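Local coordinates for nicotinate phosphoribosyltransferase (Saccharomyces cerevisiae, PDB 1VLP), which catalyses the ATP-dependent formation of nicotinate ribonucleotide from nicotinate and phosphoribosyl pyrophosphate, the first step of NAD biosynthesis from nicotinic acid, at residues T37-V42 and H244-G249; T78-E83 and F230-G235; T178-G183 and K219-G224. One frame throughout, in Å; residues are numbered along the deposited sequence.

Interaction 1: T37-V42 and H244-G249; sequences TNFPDV and HEWVMG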
loop_
_atom_site.group_PDB
_atom_site.type_symbol
_atom_site.label_atom_id
_atom_site.label_comp_id
_atom_site.label_asym_id
_atom_site.label_seq_id
_atom_site.Cartn_x
_atom_site.Cartn_y
_atom_site.Cartn_z
ATOM N N THR A 37 3.028 -14.311 -13.059
ATOM C CA THR A 37 2.322 -14.731 -14.257
ATOM C C THR A 37 2.996 -14.177 -15.541
ATOM O O THR A 37 3.183 -14.903 -16.529
ATOM C CB THR A 37 0.800 -14.392 -14.162
ATOM O OG1 THR A 37 0.174 -15.139 -13.065
ATOM C CG2 THR A 37 0.057 -14.747 -15.445
ATOM N N ASN A 38 3.366 -12.894 -15.514
ATOM C CA ASN A 38 3.735 -12.129 -16.683
ATOM C C ASN A 38 5.220 -11.843 -16.814
ATOM O O ASN A 38 5.771 -11.846 -17.911
ATOM C CB ASN A 38 2.960 -10.805 -16.662
ATOM C CG ASN A 38 1.477 -11.009 -16.813
ATOM O OD1 ASN A 38 1.005 -11.323 -17.917
ATOM N ND2 ASN A 38 0.719 -10.825 -15.742
ATOM N N PHE A 39 5.884 -11.623 -15.682
ATOM C CA PHE A 39 7.281 -11.199 -15.668
ATOM C C PHE A 39 8.166 -11.972 -14.659
ATOM O O PHE A 39 8.911 -11.381 -13.904
ATOM C CB PHE A 39 7.335 -9.690 -15.382
ATOM C CG PHE A 39 6.495 -8.866 -16.332
ATOM C CD1 PHE A 39 6.820 -8.776 -17.682
ATOM C CD2 PHE A 39 5.377 -8.178 -15.893
ATOM C CE1 PHE A 39 6.070 -8.025 -18.550
ATOM C CE2 PHE A 39 4.628 -7.430 -16.761
ATOM C CZ PHE A 39 4.970 -7.350 -18.088
ATOM N N PRO A 40 8.125 -13.304 -14.707
ATOM C CA PRO A 40 8.853 -14.162 -13.736
ATOM C C PRO A 40 10.402 -14.057 -13.768
ATOM O O PRO A 40 11.089 -14.566 -12.859
ATOM C CB PRO A 40 8.444 -15.576 -14.180
ATOM C CG PRO A 40 8.126 -15.447 -15.613
ATOM C CD PRO A 40 7.451 -14.114 -15.741
ATOM N N ASP A 41 10.917 -13.445 -14.813
ATOM C CA ASP A 41 12.358 -13.349 -15.152
ATOM C C ASP A 41 12.976 -11.955 -14.846
ATOM O O ASP A 41 14.187 -11.795 -14.668
ATOM C CB ASP A 41 12.479 -13.544 -16.654
ATOM C CG ASP A 41 11.490 -12.618 -17.478
ATOM O OD1 ASP A 41 10.228 -12.673 -17.189
ATOM O OD2 ASP A 41 11.990 -11.863 -18.412
ATOM N N VAL A 42 12.127 -10.952 -14.897
ATOM C CA VAL A 42 12.525 -9.556 -14.742
ATOM C C VAL A 42 13.137 -9.369 -13.375
ATOM O O VAL A 42 12.671 -9.937 -12.395
ATOM C CB VAL A 42 11.265 -8.636 -14.915
ATOM C CG1 VAL A 42 11.498 -7.227 -14.441
ATOM C CG2 VAL A 42 10.766 -8.693 -16.344
ATOM N N HIS A 244 1.235 1.415 -7.802
ATOM C CA HIS A 244 2.070 2.143 -8.794
ATOM C C HIS A 244 3.141 1.280 -9.382
ATOM O O HIS A 244 3.458 1.444 -10.560
ATOM C CB HIS A 244 2.717 3.407 -8.227
ATOM C CG HIS A 244 1.746 4.451 -7.779
ATOM N ND1 HIS A 244 0.966 5.175 -8.654
ATOM C CD2 HIS A 244 1.395 4.855 -6.531
ATOM C CE1 HIS A 244 0.198 6.005 -7.958
ATOM N NE2 HIS A 244 0.448 5.833 -6.667
ATOM N N GLU A 245 3.679 0.352 -8.580
ATOM C CA GLU A 245 4.849 -0.413 -9.011
ATOM C C GLU A 245 4.553 -1.267 -10.248
ATOM O O GLU A 245 5.427 -1.495 -11.081
ATOM C CB GLU A 245 5.454 -1.196 -7.842
ATOM C CG GLU A 245 4.741 -2.323 -7.338
ATOM C CD GLU A 245 5.574 -3.130 -6.264
ATOM O OE1 GLU A 245 6.670 -3.611 -6.636
ATOM O OE2 GLU A 245 5.069 -3.341 -5.167
ATOM N N TRP A 246 3.275 -1.612 -10.456
ATOM C CA TRP A 246 2.851 -2.319 -11.654
ATOM C C TRP A 246 3.117 -1.548 -12.903
ATOM O O TRP A 246 3.894 -2.009 -13.736
ATOM C CB TRP A 246 1.377 -2.751 -11.548
ATOM C CG TRP A 246 0.932 -3.571 -12.695
ATOM C CD1 TRP A 246 -0.061 -3.249 -13.577
ATOM C CD2 TRP A 246 1.414 -4.864 -13.095
ATOM N NE1 TRP A 246 -0.204 -4.236 -14.491
ATOM C CE2 TRP A 246 0.673 -5.243 -14.233
ATOM C CE3 TRP A 246 2.406 -5.743 -12.606
ATOM C CZ2 TRP A 246 0.891 -6.457 -14.908
ATOM C CZ3 TRP A 246 2.618 -6.939 -13.270
ATOM C CH2 TRP A 246 1.874 -7.286 -14.392
ATOM N N VAL A 247 2.496 -0.382 -13.106
ATOM C CA VAL A 247 2.776 0.317 -14.386
ATOM C C VAL A 247 4.217 0.831 -14.478
ATOM O O VAL A 247 4.741 0.911 -15.567
ATOM C CB VAL A 247 1.744 1.432 -14.801
ATOM C CG1 VAL A 247 1.833 2.625 -13.932
ATOM C CG2 VAL A 247 1.947 1.826 -16.320
HETATM N N MSE A 248 4.810 1.204 -13.349
HETATM C CA MSE A 248 6.262 1.623 -13.290
HETATM C C MSE A 248 7.116 0.503 -13.820
HETATM O O MSE A 248 7.957 0.735 -14.689
HETATM C CB MSE A 248 6.660 1.999 -11.873
HETATM C CG MSE A 248 5.986 3.222 -11.290
HETATM SE SE MSE A 248 6.453 3.445 -9.422
HETATM C CE MSE A 248 8.362 3.795 -9.599
ATOM N N GLY A 249 6.896 -0.746 -13.361
ATOM C CA GLY A 249 7.669 -1.877 -13.878
ATOM C C GLY A 249 7.417 -2.166 -15.342
ATOM O O GLY A 249 8.329 -2.367 -16.124
#

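Interaction 2: T78-E83 and F230-G235; sequences TEEEIE and FAKKYG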
loop_
_atom_site.group_PDB
_atom_site.type_symbol
_atom_site.label_atom_id
_atom_site.label_comp_id
_atom_site.label_asym_id
_atom_site.label_seq_id
_atom_site.Cartn_x
_atom_site.Cartn_y
_atom_site.Cartn_z
ATOM N N THR A 78 0.770 -21.444 5.015
ATOM C CA THR A 78 0.146 -22.656 5.558
ATOM C C THR A 78 -1.049 -23.129 4.711
ATOM O O THR A 78 -1.602 -22.385 3.878
ATOM C CB THR A 78 -0.381 -22.443 7.012
ATOM O OG1 THR A 78 -1.561 -21.617 6.988
ATOM C CG2 THR A 78 0.727 -21.829 7.929
ATOM N N GLU A 79 -1.498 -24.337 4.975
ATOM C CA GLU A 79 -2.669 -24.877 4.296
ATOM C C GLU A 79 -3.885 -23.992 4.440
ATOM O O GLU A 79 -4.613 -23.715 3.467
ATOM C CB GLU A 79 -2.965 -26.272 4.884
ATOM C CG GLU A 79 -3.769 -27.145 4.052
ATOM C CD GLU A 79 -3.710 -28.568 4.630
ATOM O OE1 GLU A 79 -4.518 -28.865 5.538
ATOM O OE2 GLU A 79 -2.806 -29.345 4.232
ATOM N N GLU A 80 -4.107 -23.520 5.666
ATOM C CA GLU A 80 -5.267 -22.662 5.998
ATOM C C GLU A 80 -5.137 -21.310 5.305
ATOM O O GLU A 80 -6.114 -20.744 4.838
ATOM C CB GLU A 80 -5.323 -22.459 7.517
ATOM C CG GLU A 80 -6.515 -21.660 8.064
ATOM C CD GLU A 80 -6.680 -21.820 9.587
ATOM O OE1 GLU A 80 -6.376 -22.931 10.103
ATOM O OE2 GLU A 80 -7.105 -20.843 10.262
ATOM N N GLU A 81 -3.914 -20.811 5.192
ATOM C CA GLU A 81 -3.679 -19.538 4.515
ATOM C C GLU A 81 -3.974 -19.654 3.026
ATOM O O GLU A 81 -4.612 -18.761 2.439
ATOM C CB GLU A 81 -2.259 -19.061 4.754
ATOM C CG GLU A 81 -2.098 -18.619 6.238
ATOM C CD GLU A 81 -0.678 -18.335 6.606
ATOM O OE1 GLU A 81 0.201 -18.660 5.788
ATOM O OE2 GLU A 81 -0.465 -17.781 7.722
ATOM N N ILE A 82 -3.530 -20.743 2.420
ATOM C CA ILE A 82 -3.778 -20.928 0.989
ATOM C C ILE A 82 -5.299 -21.097 0.744
ATOM O O ILE A 82 -5.872 -20.543 -0.207
ATOM C CB ILE A 82 -2.995 -22.117 0.463
ATOM C CG1 ILE A 82 -1.480 -21.835 0.491
ATOM C CG2 ILE A 82 -3.516 -22.560 -0.929
ATOM C CD1 ILE A 82 -0.999 -20.964 -0.528
ATOM N N GLU A 83 -5.947 -21.856 1.603
ATOM C CA GLU A 83 -7.406 -21.965 1.512
ATOM C C GLU A 83 -8.071 -20.583 1.593
ATOM O O GLU A 83 -9.009 -20.315 0.841
ATOM C CB GLU A 83 -7.978 -22.880 2.572
ATOM C CG GLU A 83 -9.503 -23.142 2.351
ATOM C CD GLU A 83 -9.897 -23.396 0.854
ATOM O OE1 GLU A 83 -9.361 -24.397 0.271
ATOM O OE2 GLU A 83 -10.728 -22.584 0.288
ATOM N N PHE A 230 -5.415 -9.733 9.221
ATOM C CA PHE A 230 -6.472 -9.107 10.046
ATOM C C PHE A 230 -7.835 -9.287 9.431
ATOM O O PHE A 230 -8.809 -9.420 10.154
ATOM C CB PHE A 230 -6.184 -7.651 10.332
ATOM C CG PHE A 230 -5.114 -7.448 11.394
ATOM C CD1 PHE A 230 -5.302 -7.973 12.653
ATOM C CD2 PHE A 230 -3.963 -6.734 11.144
ATOM C CE1 PHE A 230 -4.372 -7.792 13.666
ATOM C CE2 PHE A 230 -2.958 -6.554 12.177
ATOM C CZ PHE A 230 -3.186 -7.098 13.427
ATOM N N ALA A 231 -7.937 -9.275 8.097
ATOM C CA ALA A 231 -9.222 -9.597 7.441
ATOM C C ALA A 231 -9.697 -10.996 7.904
ATOM O O ALA A 231 -10.830 -11.196 8.309
ATOM C CB ALA A 231 -9.043 -9.617 6.026
ATOM N N LYS A 232 -8.781 -11.953 7.832
ATOM C CA LYS A 232 -9.061 -13.340 8.245
ATOM C C LYS A 232 -9.444 -13.404 9.723
ATOM O O LYS A 232 -10.436 -14.054 10.075
ATOM C CB LYS A 232 -7.863 -14.231 7.944
ATOM C CG LYS A 232 -8.093 -15.743 8.193
ATOM C CD LYS A 232 -6.841 -16.490 7.697
ATOM C CE LYS A 232 -7.023 -17.980 7.788
ATOM N NZ LYS A 232 -7.178 -18.387 9.203
ATOM N N LYS A 233 -8.656 -12.758 10.574
ATOM C CA LYS A 233 -8.871 -12.767 11.998
ATOM C C LYS A 233 -10.251 -12.203 12.423
ATOM O O LYS A 233 -10.942 -12.788 13.256
ATOM C CB LYS A 233 -7.795 -11.972 12.698
ATOM C CG LYS A 233 -7.876 -12.008 14.227
ATOM C CD LYS A 233 -6.721 -11.398 14.883
ATOM C CE LYS A 233 -6.947 -11.374 16.395
ATOM N NZ LYS A 233 -5.818 -10.768 17.168
ATOM N N TYR A 234 -10.616 -11.061 11.855
ATOM C CA TYR A 234 -11.814 -10.288 12.260
ATOM C C TYR A 234 -13.036 -10.556 11.400
ATOM O O TYR A 234 -14.143 -10.009 11.658
ATOM C CB TYR A 234 -11.448 -8.796 12.355
ATOM C CG TYR A 234 -10.607 -8.569 13.573
ATOM C CD1 TYR A 234 -11.185 -8.473 14.830
ATOM C CD2 TYR A 234 -9.229 -8.401 13.477
ATOM C CE1 TYR A 234 -10.429 -8.291 15.976
ATOM C CE2 TYR A 234 -8.434 -8.233 14.638
ATOM C CZ TYR A 234 -9.042 -8.174 15.884
ATOM O OH TYR A 234 -8.279 -7.990 17.022
ATOM N N GLY A 235 -12.885 -11.474 10.442
ATOM C CA GLY A 235 -13.988 -11.933 9.626
ATOM C C GLY A 235 -14.542 -10.907 8.668
ATOM O O GLY A 235 -15.747 -10.895 8.404
#

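Interaction 3: T178-G183 and K219-G224; sequences TLFDNG and KSLLLG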
loop_
_atom_site.group_PDB
_atom_site.type_symbol
_atom_site.label_atom_id
_atom_site.label_comp_id
_atom_site.label_asym_id
_atom_site.label_seq_id
_atom_site.Cartn_x
_atom_site.Cartn_y
_atom_site.Cartn_z
ATOM N N THR A 178 -17.874 7.872 13.666
ATOM C CA THR A 178 -18.129 9.085 12.890
ATOM C C THR A 178 -18.299 8.785 11.412
ATOM O O THR A 178 -19.207 9.311 10.730
ATOM C CB THR A 178 -17.044 10.128 13.140
ATOM O OG1 THR A 178 -16.995 10.415 14.544
ATOM C CG2 THR A 178 -17.315 11.430 12.379
ATOM N N LEU A 179 -17.405 7.957 10.892
ATOM C CA LEU A 179 -17.447 7.565 9.503
ATOM C C LEU A 179 -18.810 6.920 9.180
ATOM O O LEU A 179 -19.471 7.331 8.250
ATOM C CB LEU A 179 -16.253 6.659 9.206
ATOM C CG LEU A 179 -14.880 7.336 9.187
ATOM C CD1 LEU A 179 -13.719 6.294 9.306
ATOM C CD2 LEU A 179 -14.695 8.199 7.978
ATOM N N PHE A 180 -19.217 5.954 9.984
ATOM C CA PHE A 180 -20.473 5.252 9.775
ATOM C C PHE A 180 -21.679 6.200 9.856
ATOM O O PHE A 180 -22.583 6.121 9.036
ATOM C CB PHE A 180 -20.625 4.134 10.781
ATOM C CG PHE A 180 -19.628 3.011 10.660
ATOM C CD1 PHE A 180 -19.105 2.574 9.431
ATOM C CD2 PHE A 180 -19.236 2.368 11.808
ATOM C CE1 PHE A 180 -18.235 1.516 9.402
ATOM C CE2 PHE A 180 -18.353 1.348 11.770
ATOM C CZ PHE A 180 -17.864 0.915 10.584
ATOM N N ASP A 181 -21.667 7.148 10.795
ATOM C CA ASP A 181 -22.751 8.167 10.840
ATOM C C ASP A 181 -22.886 9.015 9.605
ATOM O O ASP A 181 -23.950 9.536 9.323
ATOM C CB ASP A 181 -22.543 9.147 11.961
ATOM C CG ASP A 181 -22.583 8.516 13.284
ATOM O OD1 ASP A 181 -23.120 7.394 13.428
ATOM O OD2 ASP A 181 -22.056 9.163 14.194
ATOM N N ASN A 182 -21.783 9.190 8.894
ATOM C CA ASN A 182 -21.760 9.919 7.640
ATOM C C ASN A 182 -21.887 9.025 6.408
ATOM O O ASN A 182 -21.719 9.472 5.267
ATOM C CB ASN A 182 -20.470 10.740 7.617
ATOM C CG ASN A 182 -20.582 11.984 8.477
ATOM O OD1 ASN A 182 -21.012 13.019 7.999
ATOM N ND2 ASN A 182 -20.205 11.884 9.745
ATOM N N GLY A 183 -22.238 7.751 6.637
ATOM C CA GLY A 183 -22.406 6.793 5.555
ATOM C C GLY A 183 -21.177 6.541 4.708
ATOM O O GLY A 183 -21.294 6.204 3.541
ATOM N N LYS A 219 -22.175 -2.778 8.965
ATOM C CA LYS A 219 -21.447 -3.870 8.293
ATOM C C LYS A 219 -21.141 -3.585 6.861
ATOM O O LYS A 219 -20.032 -3.875 6.417
ATOM C CB LYS A 219 -22.195 -5.210 8.419
ATOM C CG LYS A 219 -21.962 -5.795 9.767
ATOM C CD LYS A 219 -22.594 -7.206 9.861
ATOM C CE LYS A 219 -22.462 -7.850 11.249
ATOM N NZ LYS A 219 -21.330 -7.272 12.068
ATOM N N SER A 220 -22.108 -3.015 6.141
ATOM C CA SER A 220 -21.923 -2.710 4.734
ATOM C C SER A 220 -21.093 -1.445 4.463
ATOM O O SER A 220 -20.728 -1.181 3.313
ATOM C CB SER A 220 -23.263 -2.627 3.992
ATOM O OG SER A 220 -24.047 -1.542 4.417
ATOM N N LEU A 221 -20.847 -0.641 5.486
ATOM C CA LEU A 221 -19.997 0.537 5.333
ATOM C C LEU A 221 -18.494 0.190 5.492
ATOM O O LEU A 221 -17.631 0.834 4.898
ATOM C CB LEU A 221 -20.426 1.611 6.355
ATOM C CG LEU A 221 -21.894 2.069 6.238
ATOM C CD1 LEU A 221 -22.238 3.081 7.281
ATOM C CD2 LEU A 221 -22.220 2.624 4.865
ATOM N N LEU A 222 -18.194 -0.779 6.349
ATOM C CA LEU A 222 -16.828 -1.249 6.501
ATOM C C LEU A 222 -16.549 -2.231 5.332
ATOM O O LEU A 222 -17.105 -3.340 5.259
ATOM C CB LEU A 222 -16.618 -1.915 7.860
ATOM C CG LEU A 222 -15.227 -2.519 7.980
ATOM C CD1 LEU A 222 -14.141 -1.404 7.955
ATOM C CD2 LEU A 222 -15.082 -3.351 9.186
ATOM N N LEU A 223 -15.739 -1.772 4.411
ATOM C CA LEU A 223 -15.384 -2.566 3.257
ATOM C C LEU A 223 -14.500 -3.716 3.672
ATOM O O LEU A 223 -14.572 -4.820 3.097
ATOM C CB LEU A 223 -14.671 -1.714 2.214
ATOM C CG LEU A 223 -15.562 -0.587 1.688
ATOM C CD1 LEU A 223 -14.764 0.286 0.706
ATOM C CD2 LEU A 223 -16.818 -1.123 1.075
ATOM N N GLY A 224 -13.639 -3.423 4.639
ATOM C CA GLY A 224 -12.661 -4.385 5.180
ATOM C C GLY A 224 -11.338 -3.772 5.531
ATOM O O GLY A 224 -11.244 -2.614 5.989
#

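Interaction 1: T37-V42 and H244-G249
An aromatic packing contact between Phe39 and Trp246 joins the end of helix 26-38 to the first turns of helix 244-254. Phe39, the first residue to leave the helical conformation, brings one side of its ring, CD2 and CE2, to the far rim of the indole, and Phe39 CE2 lies 3.6 Å from Trp246 CH2. The ring planes are inclined by 51° with centroids 5.7 Å apart, an oblique pair. Trp246 reaches across because its CG stands anti to the backbone N (chi1 -175°), carrying the long indole out from its helix. In this type II phosphoribosyltransferase the contact links the N-terminal domain to the family's barrel-type domain, and the Trp246 side chain is about 8 Å from that of Tyr27, which probably binds nicotinate. Tryptophan suits the place because it offers a broad apolar surface to Met31, Ala34 and Val35 of helix 26-38, while its one polar atom, NE1, is satisfied by Ala264 O. Asn38 adds a polar margin: its ND2 approaches Trp246 CH2 to 4.0 Å, the amide tilted 60° from the indole, but spends its hydrogens on Ala34 O and Thr271 OG1.

Interaction 2: T78-E83 and F230-G235
Glu80 and Lys232 are joined by a salt bridge at the protein surface, with Lys232 NZ donating a hydrogen bond of 2.7 Å to Glu80 OE2. The pair bridges two helices, 79-88 of the N-terminal domain and 228-234 of the domain that carries the parallel sheet, and the first of these opens with a capping box. The ammonium group takes the anti lone pair of OE2, the one turned away from the other carboxylate oxygen. It therefore sits on the CG side of the carboxylate, and the chains behind the charges touch as well: Lys232 CE is 3.7 Å from Glu80 CG. Two long, flexible residues suit this place, since their methylenes span the distance between the helices while the charged ends remain near solvent. Lys232 is extended through its first three torsions and then bends at the last (chi4 -64°), which swings NZ to the carboxylate. Glu80, by contrast, stays extended from CA to CD, with CG anti to the backbone N (chi1 -176°). Tyr84, one turn further along helix 79-88, touches the Lys232 side chain and also Ala231, adding a less polar patch to the same junction.

The second shell fixes the start of the helix that presents Glu80. Thr78 occupies the N-cap, where a short hydroxyl side chain can fold back to accept from the amide of Glu81, in the first turn, where the helix has no preceding carbonyl to offer. Glu81 returns the bond through its carboxylate, whose other oxygen, OE2, is held by Ser20 OG. Thr78 N is 2.9 Å from Glu81 OE1 and meets it from above the carboxylate plane, 49° out of it.

Interaction 3: T178-G183 and K219-G224
Phe180 and Leu221 form the centre of this contact, with Leu222 extending it along the ring. They join the C-terminal end of helix 168-181 to the turn that leads into strand 222-225, an outermost strand of the parallel sheet in the barrel-type domain. The ring meets the turn obliquely, and Phe180 CD1 packs 3.5 Å from Leu221 CB. Leu221 runs the opposite way past it: with CG beside its own backbone N (chi1 -59°), its CD1 reaches the helix end, 3.5 Å from Phe180 O. Its other methyl, CD2, lies 3.9 Å from Gly183 O. A branched leucine is apt here because its two methyls can address separate parts of the helix terminus. Further along the ring, Phe180 CE1 and CZ each rest 4.1 Å from Leu222 CB.

That terminus is a Schellman motif, in which Gly183 at positive phi turns the chain and gives its N to Phe180 O, while Ile184 N bonds to Leu179 O. Asn182 reinforces it with an almost straight bond from ND2 to Thr178 O (2.9 Å, 178°), an oxygen that its own backbone N approaches from the opposite face. Around the contact, Phe186 and Val211 also meet the Phe180 ring, and Val211 packs on Leu222 as well. An alanine in place of Phe180 is likely to strip Leu221 CB of its aromatic neighbour and leave Leu222 less well packed, opening a gap beside Phe186 and Val211. The joint is made by van der Waals packing, partly against backbone carbonyls, with no hydrogen bond between the two segments, so its hold rests on the fit of aromatic and branched aliphatic surfaces and not on directional bonds.

From the N terminus, the chain first leaves helix 26-38 at 37-42, which waits some 200 residues for its partner at 244-249, so interaction 1 closes the widest loop. Within it, 78-83 opens interaction 2, completed at 230-235, and within that again 178-183 meets 219-224 in interaction 3. The three loops are thus concentric and none cross. Interactions 1 and 2 each tie the N-terminal domain to the barrel-type domain, at points whose centres are 26 Å apart, whereas interaction 3 links helix 168-181 to strand 222-225 of the parallel sheet. That strand is followed in the chain by helix 228-234, and interactions 2 and 3 approach to about 6 Å between nearest atoms without touching.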